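Local coordinates for protein adenosylmethionine-8-amino-7-oxononanoate aminotransferase (Methanocaldococcus jannaschii, PDB 6ZHK) that probably transfers an amino group from S-adenosylmethionine to 8-amino-7-oxononanoate in biotin biosynthesis, as a pyridoxal-phosphate-dependent homodimeric aminotransferase, at residues Y246-I251 with R389-M394; Y183-P188 with L214-S219; E127-M132 with I264-E269; E407-G412 with I433-I438. One frame throughout, in Å; residues are numbered along the deposited sequence.

Interaction 1. Residues Y246-I251 with R389-M394; sequences YPDGYI and RGRGFM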
loop_
_atom_site.group_PDB
_atom_site.type_symbol
_atom_site.label_atom_id
_atom_site.label_comp_id
_atom_site.label_asym_id
_atom_site.label_seq_id
_atom_site.Cartn_x
_atom_site.Cartn_y
_atom_site.Cartn_z
ATOM N N TYR A 246 -23.715 -11.001 5.823
ATOM C CA TYR A 246 -23.749 -12.451 5.780
ATOM C C TYR A 246 -24.809 -12.864 6.796
ATOM O O TYR A 246 -24.868 -12.257 7.864
ATOM C CB TYR A 246 -22.446 -12.974 6.368
ATOM C CG TYR A 246 -21.252 -12.880 5.452
ATOM C CD1 TYR A 246 -20.749 -11.649 5.087
ATOM C CD2 TYR A 246 -20.611 -14.008 4.989
ATOM C CE1 TYR A 246 -19.653 -11.538 4.258
ATOM C CE2 TYR A 246 -19.483 -13.914 4.184
ATOM C CZ TYR A 246 -19.038 -12.668 3.783
ATOM O OH TYR A 246 -17.960 -12.496 2.956
ATOM N N PRO A 247 -25.639 -13.896 6.547
ATOM C CA PRO A 247 -26.591 -14.343 7.575
ATOM C C PRO A 247 -25.881 -14.740 8.863
ATOM O O PRO A 247 -24.749 -15.216 8.829
ATOM C CB PRO A 247 -27.215 -15.599 6.943
ATOM C CG PRO A 247 -27.048 -15.413 5.464
ATOM C CD PRO A 247 -25.725 -14.679 5.313
ATOM N N ASP A 248 -26.574 -14.636 10.003
ATOM C CA ASP A 248 -26.033 -15.110 11.271
ATOM C C ASP A 248 -25.725 -16.598 11.119
ATOM O O ASP A 248 -26.463 -17.310 10.431
ATOM C CB ASP A 248 -26.949 -14.791 12.476
ATOM C CG ASP A 248 -26.905 -13.327 12.906
ATOM O OD1 ASP A 248 -25.958 -12.605 12.466
ATOM O OD2 ASP A 248 -27.788 -12.912 13.695
ATOM N N GLY A 249 -24.563 -17.039 11.666
ATOM C CA GLY A 249 -24.167 -18.443 11.583
ATOM C C GLY A 249 -23.362 -18.790 10.324
ATOM O O GLY A 249 -22.790 -19.869 10.244
ATOM N N TYR A 250 -23.289 -17.871 9.341
ATOM C CA TYR A 250 -22.623 -18.237 8.102
ATOM C C TYR A 250 -21.112 -18.365 8.325
ATOM O O TYR A 250 -20.520 -19.398 7.996
ATOM C CB TYR A 250 -23.006 -17.318 6.942
ATOM C CG TYR A 250 -22.344 -17.716 5.643
ATOM C CD1 TYR A 250 -21.087 -17.209 5.301
ATOM C CD2 TYR A 250 -23.012 -18.485 4.706
ATOM C CE1 TYR A 250 -20.496 -17.509 4.087
ATOM C CE2 TYR A 250 -22.436 -18.794 3.477
ATOM C CZ TYR A 250 -21.178 -18.291 3.165
ATOM O OH TYR A 250 -20.574 -18.596 1.980
ATOM N N ILE A 251 -20.508 -17.290 8.863
ATOM C CA ILE A 251 -19.077 -17.248 9.116
ATOM C C ILE A 251 -18.682 -18.369 10.082
ATOM O O ILE A 251 -17.669 -19.053 9.888
ATOM C CB ILE A 251 -18.621 -15.871 9.662
ATOM C CG1 ILE A 251 -19.068 -14.697 8.780
ATOM C CG2 ILE A 251 -17.117 -15.898 9.935
ATOM C CD1 ILE A 251 -18.061 -14.296 7.758
ATOM N N ARG A 389 -30.740 -2.655 4.700
ATOM C CA ARG A 389 -30.043 -3.773 5.322
ATOM C C ARG A 389 -28.676 -3.324 5.802
ATOM O O ARG A 389 -28.177 -2.300 5.350
ATOM C CB ARG A 389 -29.911 -4.942 4.339
ATOM C CG ARG A 389 -28.793 -4.808 3.312
ATOM C CD ARG A 389 -29.074 -3.787 2.262
ATOM N NE ARG A 389 -28.185 -3.824 1.092
ATOM C CZ ARG A 389 -28.531 -4.218 -0.144
ATOM N NH1 ARG A 389 -29.757 -4.651 -0.405
ATOM N NH2 ARG A 389 -27.692 -4.036 -1.141
ATOM N N GLY A 390 -28.083 -4.107 6.711
ATOM C CA GLY A 390 -26.726 -3.822 7.140
ATOM C C GLY A 390 -26.458 -4.393 8.521
ATOM O O GLY A 390 -27.296 -5.123 9.057
ATOM N N ARG A 391 -25.342 -3.988 9.126
ATOM C CA ARG A 391 -25.041 -4.334 10.506
ATOM C C ARG A 391 -24.454 -3.107 11.196
ATOM O O ARG A 391 -23.542 -2.474 10.657
ATOM C CB ARG A 391 -23.942 -5.399 10.601
ATOM C CG ARG A 391 -24.275 -6.769 10.040
ATOM C CD ARG A 391 -23.137 -7.723 10.475
ATOM N NE ARG A 391 -23.438 -9.088 10.073
ATOM C CZ ARG A 391 -24.222 -9.887 10.786
ATOM N NH1 ARG A 391 -24.690 -9.483 11.957
ATOM N NH2 ARG A 391 -24.430 -11.127 10.366
ATOM N N GLY A 392 -25.017 -2.735 12.341
ATOM C CA GLY A 392 -24.548 -1.569 13.106
ATOM C C GLY A 392 -24.575 -0.281 12.270
ATOM O O GLY A 392 -25.616 0.077 11.696
ATOM N N PHE A 393 -23.395 0.353 12.128
ATOM C CA PHE A 393 -23.252 1.572 11.340
ATOM C C PHE A 393 -22.790 1.285 9.901
ATOM O O PHE A 393 -22.086 2.111 9.320
ATOM C CB PHE A 393 -22.210 2.483 12.027
ATOM C CG PHE A 393 -22.640 3.260 13.239
ATOM C CD1 PHE A 393 -23.879 3.898 13.263
ATOM C CD2 PHE A 393 -21.821 3.296 14.377
ATOM C CE1 PHE A 393 -24.285 4.625 14.384
ATOM C CE2 PHE A 393 -22.221 4.032 15.485
ATOM C CZ PHE A 393 -23.439 4.694 15.481
ATOM N N MET A 394 -23.075 0.083 9.356
ATOM C CA MET A 394 -22.781 -0.149 7.955
ATOM C C MET A 394 -24.098 -0.576 7.314
ATOM O O MET A 394 -24.581 -1.694 7.516
ATOM C CB MET A 394 -21.776 -1.303 7.814
ATOM C CG MET A 394 -20.491 -1.015 8.545
ATOM S SD MET A 394 -19.256 -2.350 8.397
ATOM C CE MET A 394 -18.444 -1.783 6.904
HETATM O O HOH W 1 -26.909 -9.892 14.279
#
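Tyr-246, just ahead of a type II turn from Pro-247 to Tyr-250, and Asp-248 within it face Arg-391 at the end of strand 385-391, where a type II' turn leads into the next strand; the backbones stay well apart, 9.2 Å between Tyr-246 CA and Gly-390 CA at their closest. Arg-391 spans the gap, its chain extended from CG to NE. Arg-391 NH2 forms a salt bridge with Asp-248 OD1 at 3.0 Å, meeting that oxygen nearly along its C-O axis. Carboxylate and guanidinium lie only 23° from coplanar, and OD1 sits at the guanidinium edge. The same NH2 also makes a weak, bent hydrogen bond of 2.8 Å to Tyr-246 O, while water 1 links Asp-248 OD2 to Arg-391 NH1. NE turns elsewhere, to Gly-236 O, so two flanks of the guanidinium are held and its rotation is restrained. Replacing Arg-391 with a leucine would probably leave Asp-248 without its cationic mate and Tyr-246 O without this donor. The contact ties the hairpin of strands 385-391 and 394-399 to the N-terminal end of helix 250-261; Arg-391 also packs on Pro-245 of strand 244-245, and Tyr-246 on Leu-233 of strand 228-234.

Interaction 2. Residues Y183-P188 with L214-S219; sequences YHANPP and LNEMIS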
loop_
_atom_site.group_PDB
_atom_site.type_symbol
_atom_site.label_atom_id
_atom_site.label_comp_id
_atom_site.label_asym_id
_atom_site.label_seq_id
_atom_site.Cartn_x
_atom_site.Cartn_y
_atom_site.Cartn_z
ATOM N N TYR A 183 -12.134 -20.822 -6.595
ATOM C CA TYR A 183 -13.547 -21.171 -6.597
ATOM C C TYR A 183 -14.346 -20.087 -5.882
ATOM O O TYR A 183 -13.940 -19.611 -4.808
ATOM C CB TYR A 183 -13.734 -22.463 -5.810
ATOM C CG TYR A 183 -12.899 -23.575 -6.416
ATOM C CD1 TYR A 183 -13.328 -24.193 -7.589
ATOM C CD2 TYR A 183 -11.681 -23.959 -5.874
ATOM C CE1 TYR A 183 -12.564 -25.172 -8.203
ATOM C CE2 TYR A 183 -10.902 -24.960 -6.468
ATOM C CZ TYR A 183 -11.366 -25.573 -7.630
ATOM O OH TYR A 183 -10.679 -26.525 -8.313
ATOM N N HIS A 184 -15.495 -19.706 -6.443
ATOM C CA HIS A 184 -16.266 -18.699 -5.725
ATOM C C HIS A 184 -17.648 -19.276 -5.470
ATOM O O HIS A 184 -18.315 -19.642 -6.433
ATOM C CB HIS A 184 -16.455 -17.469 -6.595
ATOM C CG HIS A 184 -15.244 -16.636 -6.685
ATOM N ND1 HIS A 184 -14.306 -16.827 -7.681
ATOM C CD2 HIS A 184 -14.789 -15.641 -5.899
ATOM C CE1 HIS A 184 -13.336 -15.930 -7.519
ATOM N NE2 HIS A 184 -13.611 -15.211 -6.454
ATOM N N ALA A 185 -18.038 -19.381 -4.195
ATOM C CA ALA A 185 -19.398 -19.764 -3.880
ATOM C C ALA A 185 -20.362 -18.614 -4.202
ATOM O O ALA A 185 -19.957 -17.454 -4.393
ATOM C CB ALA A 185 -19.483 -20.140 -2.450
ATOM N N ASN A 186 -21.671 -18.934 -4.214
ATOM C CA ASN A 186 -22.640 -17.882 -4.452
ATOM C C ASN A 186 -22.686 -16.972 -3.235
ATOM O O ASN A 186 -22.440 -17.419 -2.113
ATOM C CB ASN A 186 -24.047 -18.398 -4.755
ATOM C CG ASN A 186 -24.095 -19.084 -6.098
ATOM O OD1 ASN A 186 -23.612 -18.539 -7.096
ATOM N ND2 ASN A 186 -24.667 -20.279 -6.108
ATOM N N PRO A 187 -23.009 -15.679 -3.451
ATOM C CA PRO A 187 -23.002 -14.703 -2.368
ATOM C C PRO A 187 -23.723 -15.291 -1.158
ATOM O O PRO A 187 -24.810 -15.853 -1.284
ATOM C CB PRO A 187 -23.793 -13.530 -2.963
ATOM C CG PRO A 187 -23.492 -13.622 -4.446
ATOM C CD PRO A 187 -23.455 -15.113 -4.737
ATOM N N PRO A 188 -23.130 -15.168 0.050
ATOM C CA PRO A 188 -23.661 -15.819 1.250
ATOM C C PRO A 188 -25.129 -15.533 1.557
ATOM O O PRO A 188 -25.768 -16.325 2.260
ATOM C CB PRO A 188 -22.824 -15.253 2.389
ATOM C CG PRO A 188 -21.535 -14.752 1.737
ATOM C CD PRO A 188 -21.893 -14.402 0.304
ATOM N N LEU A 214 -25.054 -21.801 2.950
ATOM C CA LEU A 214 -23.970 -22.290 3.798
ATOM C C LEU A 214 -23.520 -23.687 3.340
ATOM O O LEU A 214 -22.316 -23.935 3.147
ATOM C CB LEU A 214 -24.413 -22.280 5.267
ATOM C CG LEU A 214 -23.383 -22.825 6.239
ATOM C CD1 LEU A 214 -21.984 -22.177 6.039
ATOM C CD2 LEU A 214 -23.900 -22.706 7.679
ATOM N N ASN A 215 -24.496 -24.597 3.144
ATOM C CA ASN A 215 -24.212 -25.956 2.699
ATOM C C ASN A 215 -23.438 -25.937 1.377
ATOM O O ASN A 215 -22.565 -26.762 1.167
ATOM C CB ASN A 215 -25.481 -26.835 2.627
ATOM C CG ASN A 215 -25.911 -27.459 3.945
ATOM O OD1 ASN A 215 -25.071 -27.735 4.824
ATOM N ND2 ASN A 215 -27.217 -27.686 4.083
ATOM N N GLU A 216 -23.749 -25.003 0.483
ATOM C CA GLU A 216 -23.058 -24.921 -0.791
ATOM C C GLU A 216 -21.563 -24.671 -0.534
ATOM O O GLU A 216 -20.726 -25.333 -1.151
ATOM C CB GLU A 216 -23.683 -23.833 -1.662
ATOM C CG GLU A 216 -22.766 -23.447 -2.809
ATOM C CD GLU A 216 -22.815 -22.021 -3.359
ATOM O OE1 GLU A 216 -23.537 -21.144 -2.787
ATOM O OE2 GLU A 216 -22.168 -21.809 -4.401
ATOM N N MET A 217 -21.265 -23.716 0.376
ATOM C CA MET A 217 -19.900 -23.306 0.699
ATOM C C MET A 217 -19.154 -24.433 1.415
ATOM O O MET A 217 -17.970 -24.702 1.180
ATOM C CB MET A 217 -19.904 -22.031 1.555
ATOM C CG MET A 217 -18.535 -21.719 2.127
ATOM S SD MET A 217 -17.325 -21.353 0.808
ATOM C CE MET A 217 -17.473 -19.566 0.680
ATOM N N ILE A 218 -19.831 -25.088 2.364
ATOM C CA ILE A 218 -19.178 -26.152 3.104
ATOM C C ILE A 218 -18.809 -27.266 2.130
ATOM O O ILE A 218 -17.703 -27.811 2.209
ATOM C CB ILE A 218 -20.112 -26.672 4.220
ATOM C CG1 ILE A 218 -20.286 -25.578 5.282
ATOM C CG2 ILE A 218 -19.488 -27.940 4.778
ATOM C CD1 ILE A 218 -21.326 -25.905 6.416
ATOM N N SER A 219 -19.732 -27.585 1.216
ATOM C CA SER A 219 -19.524 -28.615 0.206
ATOM C C SER A 219 -18.311 -28.264 -0.653
ATOM O O SER A 219 -17.558 -29.163 -1.017
ATOM C CB SER A 219 -20.767 -28.787 -0.685
ATOM O OG SER A 219 -21.818 -29.316 0.126
#
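Glu-216 and Met-217 of helix 211-224 lean on Ala-185 and Asn-186 at the end of strand 183-185. Strand, helix and the later strand 228-234 form a beta-alpha-beta crossover in the seven-stranded sheet, with 183-185 as the edge strand within the chain. From CB of Glu-216, pointing at the strand, the chain leaves with CG opposite the backbone N (chi1 164°) and runs on extended. CB and CG serve as the spacer that carries the carboxylate across. Glu-216 CD arrives 3.4 Å from Asn-186 N, and there both oxygens face the same N-H, unequally. Glu-216 OE2 accepts the main hydrogen bond from Asn-186 N, 2.9 Å long, on its syn side but 27° out of the carboxylate plane; Glu-216 OE2 also lies 3.7 Å from Ala-185 CB. Glu-216 OE1 takes a weak share and rests 3.4 Å from Asn-186 CB. The Asn-186 side chain, its OD1 bonded to Lys-152, crosses that of Glu-216 at about a right angle, amide and carboxylate planes 46° apart. With an alanine at Glu-216, the Asn-186 N-H is likely to lose its acceptor and a gap to open beside Ala-185. Met-217 bends at chi2 and chi3, bringing Met-217 CE to 3.8 Å from Ala-185 CB.

Interaction 3. Residues E127-M132 with I264-E269; sequences EIAIKM and IFILDE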
loop_
_atom_site.group_PDB
_atom_site.type_symbol
_atom_site.label_atom_id
_atom_site.label_comp_id
_atom_site.label_asym_id
_atom_site.label_seq_id
_atom_site.Cartn_x
_atom_site.Cartn_y
_atom_site.Cartn_z
ATOM N N GLU A 127 -3.038 -9.265 0.583
ATOM C CA GLU A 127 -2.001 -9.887 -0.233
ATOM C C GLU A 127 -0.999 -10.615 0.669
ATOM O O GLU A 127 -0.492 -11.683 0.352
ATOM C CB GLU A 127 -1.210 -8.808 -0.988
ATOM C CG GLU A 127 -2.033 -8.075 -2.059
ATOM C CD GLU A 127 -1.805 -8.517 -3.492
ATOM O OE1 GLU A 127 -0.943 -9.414 -3.697
ATOM O OE2 GLU A 127 -2.510 -7.980 -4.399
ATOM N N ILE A 128 -0.756 -10.071 1.856
ATOM C CA ILE A 128 0.186 -10.673 2.768
ATOM C C ILE A 128 -0.438 -11.925 3.375
ATOM O O ILE A 128 0.255 -12.957 3.513
ATOM C CB ILE A 128 0.593 -9.653 3.862
ATOM C CG1 ILE A 128 1.491 -8.571 3.239
ATOM C CG2 ILE A 128 1.276 -10.356 5.048
ATOM C CD1 ILE A 128 1.597 -7.304 4.169
ATOM N N ALA A 129 -1.725 -11.828 3.718
ATOM C CA ALA A 129 -2.453 -12.990 4.216
ATOM C C ALA A 129 -2.394 -14.108 3.160
ATOM O O ALA A 129 -2.190 -15.274 3.483
ATOM C CB ALA A 129 -3.894 -12.629 4.555
ATOM N N ILE A 130 -2.663 -13.769 1.904
ATOM C CA ILE A 130 -2.636 -14.758 0.823
ATOM C C ILE A 130 -1.265 -15.447 0.822
ATOM O O ILE A 130 -1.195 -16.671 0.696
ATOM C CB ILE A 130 -2.976 -14.078 -0.547
ATOM C CG1 ILE A 130 -4.474 -13.813 -0.672
ATOM C CG2 ILE A 130 -2.431 -14.839 -1.765
ATOM C CD1 ILE A 130 -4.780 -12.858 -1.874
ATOM N N LYS A 131 -0.183 -14.653 0.862
ATOM C CA LYS A 131 1.157 -15.178 0.688
ATOM C C LYS A 131 1.554 -16.022 1.883
ATOM O O LYS A 131 2.167 -17.067 1.715
ATOM C CB LYS A 131 2.186 -14.097 0.374
ATOM C CG LYS A 131 1.916 -13.345 -0.939
ATOM C CD LYS A 131 2.929 -12.244 -1.151
ATOM C CE LYS A 131 4.387 -12.658 -0.893
ATOM N NZ LYS A 131 5.316 -11.549 -1.255
ATOM N N MET A 132 1.125 -15.619 3.090
ATOM C CA MET A 132 1.426 -16.379 4.288
ATOM C C MET A 132 0.741 -17.738 4.177
ATOM O O MET A 132 1.377 -18.740 4.501
ATOM C CB MET A 132 0.862 -15.624 5.517
ATOM C CG MET A 132 1.714 -14.425 5.897
ATOM S SD MET A 132 0.823 -13.600 7.214
ATOM C CE MET A 132 2.055 -12.429 7.784
ATOM N N ILE A 264 -6.784 -23.006 5.948
ATOM C CA ILE A 264 -6.643 -21.679 6.579
ATOM C C ILE A 264 -7.865 -20.809 6.250
ATOM O O ILE A 264 -8.330 -20.739 5.096
ATOM C CB ILE A 264 -5.335 -20.978 6.129
ATOM C CG1 ILE A 264 -4.144 -21.478 6.953
ATOM C CG2 ILE A 264 -5.460 -19.457 6.294
ATOM C CD1 ILE A 264 -2.801 -21.062 6.330
ATOM N N PHE A 265 -8.378 -20.122 7.298
ATOM C CA PHE A 265 -9.495 -19.212 7.103
ATOM C C PHE A 265 -8.988 -17.794 7.349
ATOM O O PHE A 265 -8.448 -17.500 8.424
ATOM C CB PHE A 265 -10.657 -19.533 8.070
ATOM C CG PHE A 265 -11.857 -18.613 7.940
ATOM C CD1 PHE A 265 -12.255 -18.117 6.698
ATOM C CD2 PHE A 265 -12.604 -18.243 9.050
ATOM C CE1 PHE A 265 -13.355 -17.277 6.573
ATOM C CE2 PHE A 265 -13.701 -17.380 8.937
ATOM C CZ PHE A 265 -14.077 -16.910 7.695
ATOM N N ILE A 266 -9.110 -16.918 6.312
ATOM C CA ILE A 266 -8.694 -15.541 6.412
ATOM C C ILE A 266 -9.931 -14.687 6.544
ATOM O O ILE A 266 -10.807 -14.792 5.706
ATOM C CB ILE A 266 -7.929 -15.156 5.121
ATOM C CG1 ILE A 266 -6.742 -16.114 4.925
ATOM C CG2 ILE A 266 -7.560 -13.678 5.235
ATOM C CD1 ILE A 266 -5.874 -15.684 3.675
ATOM N N LEU A 267 -10.000 -13.837 7.572
ATOM C CA LEU A 267 -11.148 -12.936 7.669
ATOM C C LEU A 267 -10.635 -11.525 7.415
ATOM O O LEU A 267 -9.713 -11.031 8.078
ATOM C CB LEU A 267 -11.799 -13.037 9.044
ATOM C CG LEU A 267 -13.196 -12.432 9.185
ATOM C CD1 LEU A 267 -14.186 -13.269 8.386
ATOM C CD2 LEU A 267 -13.613 -12.378 10.682
ATOM N N ASP A 268 -11.265 -10.872 6.408
ATOM C CA ASP A 268 -10.888 -9.520 6.074
ATOM C C ASP A 268 -11.788 -8.542 6.849
ATOM O O ASP A 268 -12.920 -8.309 6.445
ATOM C CB ASP A 268 -11.010 -9.323 4.557
ATOM C CG ASP A 268 -10.770 -7.885 4.132
ATOM O OD1 ASP A 268 -10.584 -7.031 5.030
ATOM O OD2 ASP A 268 -10.696 -7.667 2.896
ATOM N N GLU A 269 -11.271 -7.971 7.944
ATOM C CA GLU A 269 -12.035 -6.981 8.718
ATOM C C GLU A 269 -11.493 -5.575 8.436
ATOM O O GLU A 269 -11.510 -4.700 9.282
ATOM C CB GLU A 269 -12.001 -7.365 10.194
ATOM C CG GLU A 269 -12.843 -8.612 10.489
ATOM C CD GLU A 269 -13.572 -8.532 11.827
ATOM O OE1 GLU A 269 -14.277 -7.489 12.075
ATOM O OE2 GLU A 269 -13.410 -9.482 12.650
#
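The central seven-stranded sheet of this fold-type I pyridoxal-phosphate enzyme receives helix 122-140 here, Ala-129 settling against Ile-266 of strand 265-268. That strand leads to Asp-268, a predicted cofactor-binding residue, and the N-terminal end of the helix holds Ala-123, predicted to bind the cofactor too. Both branches of Ile-266 reach the helix. With CG1 beside the backbone N (chi1 -57°) and CG2 opposite it, the ends of both arms meet the methyl of Ala-129 from the same side: Ile-266 CD1 lies 3.7 Å from Ala-129 CB, and Ile-266 CG2 lies 3.9 Å from the same carbon. Ile-266 CD1 also touches the helix backbone, 3.7 Å from Ala-129 O and 4.1 Å from Ile-130 N. The small alanine lets the helix come near, with 7.1 Å between Ala-129 CA and Ile-266 CA. Cys-298 of strand 296-299 touches both residues. Elsewhere on the helix, Glu-127 OE1 and Lys-131 NZ bond to backbone atoms of Val-160 and Asp-158 of the second subunit, while Asp-268 OD2 is hydrogen-bonded to His-156 ND1. The buried contact is van der Waals in kind, methyl against methyl and methyl against a helix carbonyl, so close fit, rather than bond direction, probably matters at this point of the helix-sheet interface.

Interaction 4. Residues E407-G412 with I433-I438; sequences EPYPYG and IGNVII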
loop_
_atom_site.group_PDB
_atom_site.type_symbol
_atom_site.label_atom_id
_atom_site.label_comp_id
_atom_site.label_asym_id
_atom_site.label_seq_id
_atom_site.Cartn_x
_atom_site.Cartn_y
_atom_site.Cartn_z
ATOM N N GLU A 407 -36.876 -4.787 -9.814
ATOM C CA GLU A 407 -36.049 -4.506 -10.979
ATOM C C GLU A 407 -35.110 -3.332 -10.700
ATOM O O GLU A 407 -35.554 -2.291 -10.247
ATOM C CB GLU A 407 -36.952 -4.183 -12.165
ATOM C CG GLU A 407 -36.275 -3.392 -13.263
ATOM C CD GLU A 407 -37.244 -2.759 -14.238
ATOM O OE1 GLU A 407 -38.420 -2.664 -13.866
ATOM O OE2 GLU A 407 -36.825 -2.353 -15.366
ATOM N N PRO A 408 -33.789 -3.466 -10.970
ATOM C CA PRO A 408 -32.855 -2.344 -10.870
ATOM C C PRO A 408 -32.945 -1.215 -11.908
ATOM O O PRO A 408 -33.449 -1.372 -13.017
ATOM C CB PRO A 408 -31.491 -3.029 -11.014
ATOM C CG PRO A 408 -31.790 -4.274 -11.865
ATOM C CD PRO A 408 -33.121 -4.728 -11.306
ATOM N N TYR A 409 -32.423 -0.052 -11.523
ATOM C CA TYR A 409 -32.086 0.981 -12.474
ATOM C C TYR A 409 -30.848 0.528 -13.227
ATOM O O TYR A 409 -29.992 -0.122 -12.645
ATOM C CB TYR A 409 -31.837 2.320 -11.756
ATOM C CG TYR A 409 -33.050 2.891 -11.065
ATOM C CD1 TYR A 409 -33.972 3.675 -11.755
ATOM C CD2 TYR A 409 -33.314 2.576 -9.742
ATOM C CE1 TYR A 409 -35.096 4.172 -11.119
ATOM C CE2 TYR A 409 -34.415 3.101 -9.088
ATOM C CZ TYR A 409 -35.315 3.889 -9.782
ATOM O OH TYR A 409 -36.388 4.377 -9.097
ATOM N N PRO A 410 -30.757 0.823 -14.541
ATOM C CA PRO A 410 -29.549 0.552 -15.319
ATOM C C PRO A 410 -28.301 1.175 -14.695
ATOM O O PRO A 410 -28.370 2.197 -14.027
ATOM C CB PRO A 410 -29.774 1.249 -16.671
ATOM C CG PRO A 410 -31.222 1.755 -16.657
ATOM C CD PRO A 410 -31.851 1.393 -15.324
ATOM N N TYR A 411 -27.144 0.566 -14.918
ATOM C CA TYR A 411 -25.915 1.116 -14.346
ATOM C C TYR A 411 -25.785 2.593 -14.720
ATOM O O TYR A 411 -25.448 3.430 -13.876
ATOM C CB TYR A 411 -24.685 0.351 -14.848
ATOM C CG TYR A 411 -23.387 0.722 -14.173
ATOM C CD1 TYR A 411 -23.206 0.567 -12.808
ATOM C CD2 TYR A 411 -22.315 1.217 -14.910
ATOM C CE1 TYR A 411 -22.007 0.931 -12.184
ATOM C CE2 TYR A 411 -21.102 1.549 -14.310
ATOM C CZ TYR A 411 -20.950 1.396 -12.945
ATOM O OH TYR A 411 -19.772 1.703 -12.330
ATOM N N GLY A 412 -26.054 2.903 -15.992
ATOM C CA GLY A 412 -25.760 4.217 -16.540
ATOM C C GLY A 412 -26.647 5.305 -15.947
ATOM O O GLY A 412 -26.357 6.481 -16.101
ATOM N N ILE A 433 -22.848 3.079 -4.070
ATOM C CA ILE A 433 -22.292 2.130 -5.022
ATOM C C ILE A 433 -23.452 1.660 -5.888
ATOM O O ILE A 433 -24.356 1.038 -5.352
ATOM C CB ILE A 433 -21.597 0.944 -4.313
ATOM C CG1 ILE A 433 -20.495 1.455 -3.367
ATOM C CG2 ILE A 433 -21.060 -0.030 -5.387
ATOM C CD1 ILE A 433 -19.889 0.418 -2.485
ATOM N N GLY A 434 -23.417 2.025 -7.190
ATOM C CA GLY A 434 -24.527 1.807 -8.126
ATOM C C GLY A 434 -25.867 2.199 -7.517
ATOM O O GLY A 434 -26.032 3.354 -7.095
ATOM N N ASN A 435 -26.780 1.236 -7.369
ATOM C CA ASN A 435 -28.116 1.590 -6.895
ATOM C C ASN A 435 -28.209 1.585 -5.382
ATOM O O ASN A 435 -29.309 1.629 -4.864
ATOM C CB ASN A 435 -29.193 0.644 -7.418
ATOM C CG ASN A 435 -29.324 0.814 -8.904
ATOM O OD1 ASN A 435 -29.261 1.939 -9.390
ATOM N ND2 ASN A 435 -29.388 -0.294 -9.634
ATOM N N VAL A 436 -27.088 1.376 -4.680
ATOM C CA VAL A 436 -27.141 1.270 -3.235
ATOM C C VAL A 436 -26.628 2.570 -2.615
ATOM O O VAL A 436 -25.451 2.957 -2.800
ATOM C CB VAL A 436 -26.329 0.062 -2.710
ATOM C CG1 VAL A 436 -26.560 -0.110 -1.214
ATOM C CG2 VAL A 436 -26.652 -1.235 -3.453
ATOM N N ILE A 437 -27.498 3.213 -1.842
ATOM C CA ILE A 437 -27.097 4.317 -0.980
ATOM C C ILE A 437 -26.283 3.684 0.143
ATOM O O ILE A 437 -26.780 2.781 0.817
ATOM C CB ILE A 437 -28.331 5.074 -0.424
ATOM C CG1 ILE A 437 -29.110 5.796 -1.532
ATOM C CG2 ILE A 437 -27.976 6.082 0.672
ATOM C CD1 ILE A 437 -30.602 6.009 -1.184
ATOM N N ILE A 438 -25.099 4.238 0.434
ATOM C CA ILE A 438 -24.260 3.676 1.484
ATOM C C ILE A 438 -24.246 4.676 2.648
ATOM O O ILE A 438 -23.990 5.859 2.450
ATOM C CB ILE A 438 -22.809 3.462 0.965
ATOM C CG1 ILE A 438 -22.691 2.564 -0.285
ATOM C CG2 ILE A 438 -21.907 3.002 2.134
ATOM C CD1 ILE A 438 -23.077 1.102 -0.099
HETATM O O HOH W 2 -28.220 3.321 -11.171
#
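Asn-435 carries its amide with CG opposite its own carbonyl carbon and beside its backbone N (chi1 -67°), and Tyr-409 adopts the same first torsion (chi1 -65°); Asn-435 thereby projects across to the Tyr-409 backbone. The Asn-435 ND2 group donates to Tyr-409 O over 3.1 Å, a nearly straight bond (N-H...O 163°). The acceptor lies in the amide plane of the asparagine, and the donor is only slightly tilted from the carbonyl plane. Asn-435 ND2 also lies 3.7 Å from Pro-408 CB. On the other arm, Asn-435 OD1 rests 3.5 Å from Tyr-409 CB, and the tyrosine ring is steeply inclined to the amide. Water 2 donates to Pro-410 O at 3.1 Å; it also approaches Asn-435 OD1, though that separation is so short that its details are doubtful. The bond to Tyr-409 O is consistent with ND2, rather than OD1, facing the loop carbonyl. Asn-435 sits in a type II' turn from Ile-433 to Val-436, with Gly-434 before it at positive phi. The contact pins the loop between strand 394-399 and helix 415-425 to the turn that opens strand 436-439. Ala-415 of that helix touches both Tyr-409 and Asn-435, the Tyr-409 hydroxyl bonds to Leu-466 O just after helix 447-463, and Tyr-411 stacks on Phe-327 of the second subunit. Through its backbone Asn-435 also bonds to Leu-399, where strand 436-439 joins strands 394-399 and 385-391 in a three-stranded antiparallel sheet.

How the interactions relate
Interactions 1 and 2 are neighbours, their centres about 17 Å apart: Tyr-246 CE2 packs 3.3 Å from Pro-188 CG, and Tyr-250 OH lies 3.5 Å from Met-217 CE. Interaction 1 also touches interaction 3, with Ile-251 CD1 4.1 Å from Leu-267 CD1, where helix 250-261 is followed by strand 265-268. Toward the C-terminal domain, Arg-389 NH2 meets Val-436 CG2 at 3.8 Å, linking interactions 1 and 4 through one antiparallel sheet. Interactions 2 and 3 share the seven-stranded sheet without touching. Interaction 3 contains Asp-268, predicted to bind pyridoxal phosphate, and the Tyr-246 side chain comes within about 8 Å of that residue's side chain; interactions 2 and 4 lie away from the annotated sites.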